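Side-chain contacts in saframycin Mx1 synthetase B (Legionella pneumophila subsp. pneumophila, PDB 3KXW), which belongs to the ANL superfamily of AMP-binding enzymes and is also named fatty acid AMP ligase: residues His190-Asn195 against Gly222-Ile227; Leu196-Thr201 against Val404-Val409. All coordinates share one frame; numbering follows the deposited sequence.

Contact 1: residues His190-Asn195 against Gly222-Ile227; sequences HNLLDN and GLIGCI. With 1ZZ (5'-O-[(S)-(dodecanoyloxy)(hydroxy)phosphoryl]adenosine), chain B.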
ATOM      1  N   HIS A 190       9.047  18.272  -6.534  1.00 15.51           N
ATOM      2  CA  HIS A 190       8.183  18.560  -7.686  1.00 18.22           C
ATOM      3  C   HIS A 190       7.294  17.339  -8.007  1.00 16.54           C
ATOM      4  O   HIS A 190       6.107  17.491  -8.305  1.00 14.88           O
ATOM      5  CB  HIS A 190       9.047  18.992  -8.894  1.00 18.66           C
ATOM      6  CG  HIS A 190       8.276  19.510 -10.076  1.00 23.79           C
ATOM      7  ND1 HIS A 190       7.561  20.687 -10.049  1.00 32.15           N
ATOM      8  CD2 HIS A 190       8.183  19.050 -11.346  1.00 22.72           C
ATOM      9  CE1 HIS A 190       7.012  20.902 -11.234  1.00 27.23           C
ATOM     10  NE2 HIS A 190       7.371  19.920 -12.038  1.00 25.47           N
ATOM     11  N   ASN A 191       7.859  16.137  -7.927  1.00 13.67           N
ATOM     12  CA  ASN A 191       7.068  14.919  -8.163  1.00 14.25           C
ATOM     13  C   ASN A 191       5.891  14.873  -7.208  1.00 12.76           C
ATOM     14  O   ASN A 191       4.772  14.581  -7.593  1.00 12.82           O
ATOM     15  CB  ASN A 191       7.889  13.651  -7.869  1.00 13.19           C
ATOM     16  CG  ASN A 191       8.917  13.329  -8.942  1.00 15.79           C
ATOM     17  OD1 ASN A 191       8.745  13.642 -10.136  1.00 16.48           O
ATOM     18  ND2 ASN A 191       9.976  12.648  -8.524  1.00 12.42           N
ATOM     19  N   LEU A 192       6.196  15.106  -5.939  1.00 13.81           N
ATOM     20  CA  LEU A 192       5.230  15.014  -4.861  1.00 13.45           C
ATOM     21  C   LEU A 192       4.100  16.021  -5.046  1.00 14.13           C
ATOM     22  O   LEU A 192       2.926  15.648  -5.052  1.00 12.27           O
ATOM     23  CB  LEU A 192       5.931  15.233  -3.527  1.00 13.08           C
ATOM     24  CG  LEU A 192       5.009  15.251  -2.300  1.00 14.57           C
ATOM     25  CD1 LEU A 192       4.261  13.925  -2.130  1.00 13.64           C
ATOM     26  CD2 LEU A 192       5.814  15.579  -1.058  1.00 13.90           C
ATOM     27  N   LEU A 193       4.441  17.297  -5.198  1.00 14.16           N
ATOM     28  CA  LEU A 193       3.390  18.298  -5.404  1.00 14.50           C
ATOM     29  C   LEU A 193       2.587  18.007  -6.666  1.00 14.72           C
ATOM     30  O   LEU A 193       1.386  18.209  -6.701  1.00 15.55           O
ATOM     31  CB  LEU A 193       3.966  19.714  -5.454  1.00 17.23           C
ATOM     32  CG  LEU A 193       4.564  20.304  -4.160  1.00 15.72           C
ATOM     33  CD1 LEU A 193       5.111  21.725  -4.478  1.00 17.90           C
ATOM     34  CD2 LEU A 193       3.527  20.346  -3.042  1.00 14.87           C
ATOM     35  N   ASP A 194       3.239  17.549  -7.723  1.00 14.61           N
ATOM     36  CA  ASP A 194       2.491  17.279  -8.931  1.00 15.00           C
ATOM     37  C   ASP A 194       1.414  16.220  -8.666  1.00 14.53           C
ATOM     38  O   ASP A 194       0.258  16.339  -9.108  1.00 13.40           O
ATOM     39  CB  ASP A 194       3.386  16.759 -10.035  1.00 14.68           C
ATOM     40  CG  ASP A 194       2.637  16.617 -11.340  1.00 17.17           C
ATOM     41  OD1 ASP A 194       2.328  17.660 -11.937  1.00 18.69           O
ATOM     42  OD2 ASP A 194       2.328  15.486 -11.752  1.00 14.13           O
ATOM     43  N   ASN A 195       1.806  15.155  -7.983  1.00 13.33           N
ATOM     44  CA  ASN A 195       0.850  14.078  -7.743  1.00 12.76           C
ATOM     45  C   ASN A 195      -0.231  14.437  -6.736  1.00 13.70           C
ATOM     46  O   ASN A 195      -1.390  14.077  -6.922  1.00 13.11           O
ATOM     47  CB  ASN A 195       1.525  12.756  -7.379  1.00 11.24           C
ATOM     48  CG  ASN A 195       0.685  11.557  -7.825  1.00 13.22           C
ATOM     49  OD1 ASN A 195       0.124  10.825  -7.015  1.00 12.48           O
ATOM     50  ND2 ASN A 195       0.568  11.388  -9.136  1.00 13.05           N
ATOM     51  N   GLY A 222      -1.066   4.856   1.475  1.00 15.46           N
ATOM     52  CA  GLY A 222      -1.385   5.335   2.809  1.00 14.55           C
ATOM     53  C   GLY A 222      -0.578   6.573   3.190  1.00 16.45           C
ATOM     54  O   GLY A 222      -1.014   7.364   4.030  1.00 16.25           O
ATOM     55  N   LEU A 223       0.601   6.746   2.587  1.00 14.70           N
ATOM     56  CA  LEU A 223       1.419   7.934   2.856  1.00 14.83           C
ATOM     57  C   LEU A 223       1.006   9.098   1.938  1.00 14.13           C
ATOM     58  O   LEU A 223       0.604  10.162   2.408  1.00 13.73           O
ATOM     59  CB  LEU A 223       2.920   7.620   2.653  1.00 14.86           C
ATOM     60  CG  LEU A 223       3.842   8.847   2.705  1.00 15.71           C
ATOM     61  CD1 LEU A 223       3.703   9.599   4.030  1.00 14.38           C
ATOM     62  CD2 LEU A 223       5.306   8.472   2.432  1.00 16.70           C
ATOM     63  N   ILE A 224       1.090   8.879   0.624  1.00 13.12           N
ATOM     64  CA  ILE A 224       0.916   9.980  -0.328  1.00 13.22           C
ATOM     65  C   ILE A 224      -0.561  10.351  -0.483  1.00 12.85           C
ATOM     66  O   ILE A 224      -0.934  11.512  -0.413  1.00 12.67           O
ATOM     67  CB  ILE A 224       1.564   9.636  -1.679  1.00 13.63           C
ATOM     68  CG1 ILE A 224       3.098   9.447  -1.489  1.00 14.36           C
ATOM     69  CG2 ILE A 224       1.246  10.695  -2.735  1.00 12.97           C
ATOM     70  CD1 ILE A 224       3.777   8.988  -2.748  1.00 17.18           C
ATOM     71  N   GLY A 225      -1.396   9.337  -0.658  1.00 12.72           N
ATOM     72  CA  GLY A 225      -2.825   9.540  -0.779  1.00 15.28           C
ATOM     73  C   GLY A 225      -3.504  10.016   0.488  1.00 13.89           C
ATOM     74  O   GLY A 225      -4.276  10.968   0.456  1.00 13.81           O
ATOM     75  N   CYS A 226      -3.248   9.353   1.605  1.00 11.96           N
ATOM     76  CA  CYS A 226      -4.118   9.559   2.767  1.00 13.51           C
ATOM     77  C   CYS A 226      -3.523  10.462   3.863  1.00 14.11           C
ATOM     78  O   CYS A 226      -4.194  10.784   4.833  1.00 14.74           O
ATOM     79  CB  CYS A 226      -4.531   8.212   3.355  1.00 14.13           C
ATOM     80  SG  CYS A 226      -5.391   7.191   2.140  1.00 18.67           S
ATOM     81  N   ILE A 227      -2.270  10.876   3.698  1.00 11.95           N
ATOM     82  CA  ILE A 227      -1.657  11.781   4.682  1.00 12.87           C
ATOM     83  C   ILE A 227      -1.150  13.067   4.013  1.00 13.79           C
ATOM     84  O   ILE A 227      -1.546  14.173   4.391  1.00 12.43           O
ATOM     85  CB  ILE A 227      -0.485  11.116   5.459  1.00 13.60           C
ATOM     86  CG1 ILE A 227      -0.963   9.895   6.244  1.00 13.89           C
ATOM     87  CG2 ILE A 227       0.168  12.125   6.438  1.00 13.79           C
ATOM     88  CD1 ILE A 227       0.145   9.048   6.838  1.00 16.12           C
TER
HETATM   89  P   1ZZ B 589       3.265   0.065  -5.388  1.00 27.29           P
HETATM   90  C1  1ZZ B 589      -6.761   9.920  -1.343  1.00 19.84           C
HETATM   91  N1  1ZZ B 589      -1.450  -2.303  -9.058  1.00 20.73           N
HETATM   92  O1  1ZZ B 589       0.011   0.195  -5.313  1.00 26.48           O
HETATM   93  C2  1ZZ B 589      -6.397   8.514  -1.838  1.00 15.74           C
HETATM   94  N2  1ZZ B 589      -2.985  -0.684  -8.916  1.00 16.13           N
HETATM   95  O2  1ZZ B 589       2.107   1.236  -5.155  1.00 30.34           O
HETATM   96  C3  1ZZ B 589      -5.845   8.531  -3.269  1.00 16.89           C
HETATM   97  N3  1ZZ B 589      -2.853  -3.993 -10.491  1.00 19.79           N
HETATM   98  O3  1ZZ B 589       4.452   0.682  -5.943  1.00 24.51           O
HETATM   99  C4  1ZZ B 589      -5.093   7.228  -3.580  1.00 16.04           C
HETATM  100  N4  1ZZ B 589      -5.055  -3.133 -10.958  1.00 18.51           N
HETATM  101  O4  1ZZ B 589       3.585  -0.608  -3.956  1.00 35.96           O
HETATM  102  C5  1ZZ B 589      -4.908   6.989  -5.087  1.00 16.60           C
HETATM  103  N5  1ZZ B 589      -5.826  -1.018 -10.334  1.00 15.58           N
HETATM  104  O5  1ZZ B 589       2.706  -1.149  -6.385  1.00 25.13           O
HETATM  105  C6  1ZZ B 589      -4.264   5.609  -5.279  1.00 17.21           C
HETATM  106  O6  1ZZ B 589       0.654  -2.550  -7.766  1.00 23.97           O
HETATM  107  C7  1ZZ B 589      -4.073   4.967  -6.676  1.00 15.61           C
HETATM  108  O7  1ZZ B 589       1.202  -3.844 -10.314  1.00 23.57           O
HETATM  109  C8  1ZZ B 589      -3.549   3.521  -6.780  1.00 15.64           C
HETATM  110  O8  1ZZ B 589       2.627  -1.825 -10.480  1.00 20.22           O
HETATM  111  C9  1ZZ B 589      -2.016   3.532  -6.671  1.00 17.50           C
HETATM  112  C10 1ZZ B 589      -1.411   2.244  -6.063  1.00 18.02           C
HETATM  113  C11 1ZZ B 589       0.091   2.511  -5.760  1.00 20.47           C
HETATM  114  C12 1ZZ B 589       0.852   1.174  -5.831  1.00 25.25           C
HETATM  115  C13 1ZZ B 589       2.170  -0.857  -7.657  1.00 26.53           C
HETATM  116  C14 1ZZ B 589       1.740  -2.037  -8.274  1.00 23.64           C
HETATM  117  C15 1ZZ B 589       1.469  -1.867  -9.813  1.00 20.57           C
HETATM  118  C16 1ZZ B 589       0.680  -2.877 -10.130  1.00 24.15           C
HETATM  119  C17 1ZZ B 589      -0.192  -2.898  -8.971  1.00 22.07           C
HETATM  120  C18 1ZZ B 589      -1.793  -0.983  -8.558  1.00 19.13           C
HETATM  121  C19 1ZZ B 589      -3.518  -1.862  -9.665  1.00 18.63           C
HETATM  122  C20 1ZZ B 589      -2.596  -2.771  -9.780  1.00 18.59           C
HETATM  123  C21 1ZZ B 589      -4.035  -4.198 -11.020  1.00 18.74           C
HETATM  124  C22 1ZZ B 589      -4.847  -2.076 -10.359  1.00 17.34           C

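Contact 2: residues Leu196-Thr201 against Val404-Val409; sequences LNKIFT and VQSNSV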
ATOM      1  N   LEU A 196       0.146  15.146  -5.672  1.00 13.04           N
ATOM      2  CA  LEU A 196      -0.834  15.636  -4.711  1.00 13.95           C
ATOM      3  C   LEU A 196      -1.902  16.461  -5.400  1.00 13.34           C
ATOM      4  O   LEU A 196      -3.055  16.392  -5.044  1.00 13.77           O
ATOM      5  CB  LEU A 196      -0.192  16.477  -3.588  1.00 12.88           C
ATOM      6  CG  LEU A 196       0.859  15.781  -2.714  1.00 15.54           C
ATOM      7  CD1 LEU A 196       1.327  16.661  -1.581  1.00 13.14           C
ATOM      8  CD2 LEU A 196       0.430  14.376  -2.214  1.00 12.62           C
ATOM      9  N   ASN A 197      -1.506  17.268  -6.369  1.00 16.41           N
ATOM     10  CA  ASN A 197      -2.484  18.060  -7.112  1.00 15.42           C
ATOM     11  C   ASN A 197      -3.373  17.175  -7.983  1.00 16.39           C
ATOM     12  O   ASN A 197      -4.585  17.397  -8.098  1.00 15.20           O
ATOM     13  CB  ASN A 197      -1.783  19.088  -8.003  1.00 18.56           C
ATOM     14  CG  ASN A 197      -2.768  19.843  -8.895  1.00 22.50           C
ATOM     15  OD1 ASN A 197      -3.663  20.528  -8.399  1.00 29.16           O
ATOM     16  ND2 ASN A 197      -2.604  19.713 -10.207  1.00 28.15           N
ATOM     17  N   LYS A 198      -2.768  16.178  -8.607  1.00 15.23           N
ATOM     18  CA  LYS A 198      -3.532  15.260  -9.429  1.00 15.09           C
ATOM     19  C   LYS A 198      -4.554  14.490  -8.580  1.00 15.42           C
ATOM     20  O   LYS A 198      -5.695  14.301  -8.999  1.00 15.02           O
ATOM     21  CB  LYS A 198      -2.613  14.294 -10.166  1.00 15.67           C
ATOM     22  CG  LYS A 198      -1.946  14.915 -11.380  1.00 17.24           C
ATOM     23  CD  LYS A 198      -0.835  14.000 -11.887  1.00 16.98           C
ATOM     24  CE  LYS A 198      -0.413  14.362 -13.308  1.00 19.12           C
ATOM     25  NZ  LYS A 198       0.132  15.734 -13.459  1.00 17.73           N
ATOM     26  N   ILE A 199      -4.146  14.071  -7.389  1.00 14.86           N
ATOM     27  CA  ILE A 199      -5.040  13.364  -6.467  1.00 13.79           C
ATOM     28  C   ILE A 199      -6.178  14.266  -5.970  1.00 15.72           C
ATOM     29  O   ILE A 199      -7.362  13.894  -6.031  1.00 15.64           O
ATOM     30  CB  ILE A 199      -4.254  12.796  -5.252  1.00 12.66           C
ATOM     31  CG1 ILE A 199      -3.185  11.800  -5.731  1.00 12.77           C
ATOM     32  CG2 ILE A 199      -5.197  12.159  -4.223  1.00 13.90           C
ATOM     33  CD1 ILE A 199      -2.196  11.364  -4.641  1.00 12.94           C
ATOM     34  N   PHE A 200      -5.826  15.444  -5.465  1.00 14.81           N
ATOM     35  CA  PHE A 200      -6.834  16.391  -4.975  1.00 15.86           C
ATOM     36  C   PHE A 200      -7.862  16.694  -6.060  1.00 16.85           C
ATOM     37  O   PHE A 200      -9.078  16.761  -5.806  1.00 18.06           O
ATOM     38  CB  PHE A 200      -6.162  17.683  -4.487  1.00 15.91           C
ATOM     39  CG  PHE A 200      -7.089  18.640  -3.798  1.00 17.39           C
ATOM     40  CD1 PHE A 200      -7.194  18.646  -2.410  1.00 19.04           C
ATOM     41  CD2 PHE A 200      -7.843  19.548  -4.528  1.00 20.28           C
ATOM     42  CE1 PHE A 200      -8.047  19.540  -1.763  1.00 20.37           C
ATOM     43  CE2 PHE A 200      -8.697  20.447  -3.888  1.00 21.70           C
ATOM     44  CZ  PHE A 200      -8.786  20.448  -2.508  1.00 20.67           C
ATOM     45  N   THR A 201      -7.372  16.862  -7.276  1.00 17.59           N
ATOM     46  CA  THR A 201      -8.230  17.245  -8.385  1.00 18.56           C
ATOM     47  C   THR A 201      -9.081  16.096  -8.868  1.00 18.85           C
ATOM     48  O   THR A 201     -10.299  16.240  -9.023  1.00 20.42           O
ATOM     49  CB  THR A 201      -7.404  17.756  -9.555  1.00 19.36           C
ATOM     50  OG1 THR A 201      -6.795  18.987  -9.175  1.00 21.02           O
ATOM     51  CG2 THR A 201      -8.289  17.989 -10.754  1.00 21.85           C
ATOM     52  N   VAL A 404       4.366   5.091 -18.726  1.00 14.32           N
ATOM     53  CA  VAL A 404       3.832   6.301 -18.106  1.00 16.79           C
ATOM     54  C   VAL A 404       4.768   7.477 -18.295  1.00 16.00           C
ATOM     55  O   VAL A 404       5.979   7.304 -18.251  1.00 17.19           O
ATOM     56  CB  VAL A 404       3.613   6.074 -16.602  1.00 15.05           C
ATOM     57  CG1 VAL A 404       3.052   7.323 -15.941  1.00 14.74           C
ATOM     58  CG2 VAL A 404       2.694   4.867 -16.396  1.00 15.76           C
ATOM     59  N   GLN A 405       4.206   8.666 -18.500  1.00 18.19           N
ATOM     60  CA  GLN A 405       4.997   9.906 -18.529  1.00 19.94           C
ATOM     61  C   GLN A 405       4.259  11.063 -17.881  1.00 17.69           C
ATOM     62  O   GLN A 405       3.085  11.286 -18.171  1.00 17.70           O
ATOM     63  CB  GLN A 405       5.394  10.291 -19.976  1.00 21.74           C
ATOM     64  CG  GLN A 405       5.930  11.725 -20.090  1.00 26.43           C
ATOM     65  CD  GLN A 405       6.442  12.054 -21.486  1.00 32.37           C
ATOM     66  OE1 GLN A 405       5.696  11.991 -22.473  1.00 35.61           O
ATOM     67  NE2 GLN A 405       7.719  12.410 -21.576  1.00 33.67           N
ATOM     68  N   SER A 406       4.942  11.792 -17.000  1.00 16.18           N
ATOM     69  CA  SER A 406       4.418  13.044 -16.468  1.00 16.24           C
ATOM     70  C   SER A 406       5.398  13.600 -15.440  1.00 17.44           C
ATOM     71  O   SER A 406       6.386  12.953 -15.086  1.00 15.35           O
ATOM     72  CB  SER A 406       3.053  12.840 -15.775  1.00 17.29           C
ATOM     73  OG  SER A 406       3.222  12.425 -14.414  1.00 14.90           O
ATOM     74  N   ASN A 407       5.096  14.784 -14.929  1.00 16.48           N
ATOM     75  CA  ASN A 407       5.918  15.383 -13.884  1.00 18.09           C
ATOM     76  C   ASN A 407       5.877  14.608 -12.551  1.00 17.04           C
ATOM     77  O   ASN A 407       6.628  14.915 -11.618  1.00 16.32           O
ATOM     78  CB  ASN A 407       5.503  16.833 -13.676  1.00 19.61           C
ATOM     79  CG  ASN A 407       6.016  17.754 -14.783  1.00 22.60           C
ATOM     80  OD1 ASN A 407       5.461  18.821 -15.014  1.00 27.54           O
ATOM     81  ND2 ASN A 407       7.068  17.336 -15.468  1.00 21.33           N
ATOM     82  N   SER A 408       4.990  13.617 -12.453  1.00 14.36           N
ATOM     83  CA  SER A 408       4.936  12.747 -11.265  1.00 14.13           C
ATOM     84  C   SER A 408       5.881  11.556 -11.370  1.00 15.51           C
ATOM     85  O   SER A 408       6.071  10.819 -10.403  1.00 15.04           O
ATOM     86  CB  SER A 408       3.487  12.229 -11.019  1.00 13.25           C
ATOM     87  OG  SER A 408       2.628  13.279 -10.565  1.00 12.05           O
ATOM     88  N   VAL A 409       6.459  11.339 -12.543  1.00 14.97           N
ATOM     89  CA  VAL A 409       7.370  10.216 -12.699  1.00 16.51           C
ATOM     90  C   VAL A 409       8.665  10.487 -11.954  1.00 16.27           C
ATOM     91  O   VAL A 409       9.316  11.510 -12.157  1.00 13.99           O
ATOM     92  CB  VAL A 409       7.669   9.898 -14.175  1.00 16.07           C
ATOM     93  CG1 VAL A 409       8.862   8.960 -14.268  1.00 15.75           C
ATOM     94  CG2 VAL A 409       6.408   9.300 -14.842  1.00 15.76           C
TER

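Contact 1: residues His190-Asn195 against Gly222-Ile227
Leu192 and Asn195 of the first helix meet a single side chain of the second, Ile224. The apolar part comes first. Leu192 CD1 lies 4.5 Å from Ile224 CG2, a loose van der Waals approach. Leu192 has its CG anti to the backbone N (chi1 176°), and this carries CD1 across to the isoleucine. The backbones stay well apart, with the CA atoms of Leu192 and Ile224 8.0 Å from each other. Phe171 of strand 169-174 touches both side chains, and Leu196 and Ile199, further along helix 189-202, also pack on Ile224.

The pair joins helix 189-202 to helix 220-233 in the AMP-binding enzyme region of this ANL-superfamily protein. The contact is small, about 93 Å² over both sides, and buried. The next residue after Ile224 already belongs to the ligand pocket.

The polar side chain in the contact is Asn195. Its OD1 lies 4.4 Å from the same methyl, Ile224 CG2, which is contact without a bond. The amide is held from elsewhere: OD1 accepts from the backbone N of Leu335, and ND2 bonds Ser408 OG. These two bonds satisfy both ends of a buried group and should fix its rotation.

Within these two segments the ligand is reached from 222-227. Gly225 O is 3.2 Å from C1 of 5'-O-[(S)-(dodecanoyloxy)(hydroxy)phosphoryl]adenosine, the terminal carbon of its dodecanoyl chain. Gly225 has no side chain beside that chain end. The helix has a wider pi-type turn over 222-227. The same segment also keeps a regular alpha-type bond, from Ile227 N to Leu223 O at 3.2 Å, while Ile224 O accepts from Thr229 OG1.

Contact 2: residues Leu196-Thr201 against Val404-Val409
Residues 196-201, on helix 189-202, face the end of strand 400-405 and the turn that follows it, with the nearest CA atoms, Lys198 and Ser408, 9.0 Å apart. That turn is a type I beta turn from Ser406 to Val409, closed by Val409 N to Ser406 O at 3.0 Å. It also contains an ST turn: Ser408 N donates to Ser406 OG at 2.9 Å, with an N-H...O angle of 157°. Gln381 OE1 is a further partner of this hydroxyl.

Lys198 carries the contact from the helix side. Its aliphatic chain reaches across to the two serines, with CE 4.3 Å from Ser406 OG. The chain then bends at its last torsion (chi4 61°), and NZ makes a salt bridge with Asp194 one helical turn back. Ser408 OG bonds the same carboxylate oxygen, Asp194 OD2. The turn is thus tied to helix 189-202 through Asp194, one turn before Lys198. Between the two segments themselves, the closest approach is Lys198 CD to Ser408 OG, 3.8 Å.

Overall arrangement
Both contacts use helix 189-202, and their centres lie about 9 Å apart. The segments alternate along the chain: 190-195, 196-201, 222-227, then 404-409. Contact 1 sets the helix against helix 220-233. Contact 2 sets the next turns against the end of strand 400-405, part of an antiparallel sheet. The helix therefore bridges two structural elements far apart in sequence, all within the AMP-binding enzyme region. The contacts also meet directly, because polar groups of 190-195 reach the turn of 404-409. Each contact includes one residue of the ligand pocket, Gly225 in contact 1 and Ile199 in contact 2.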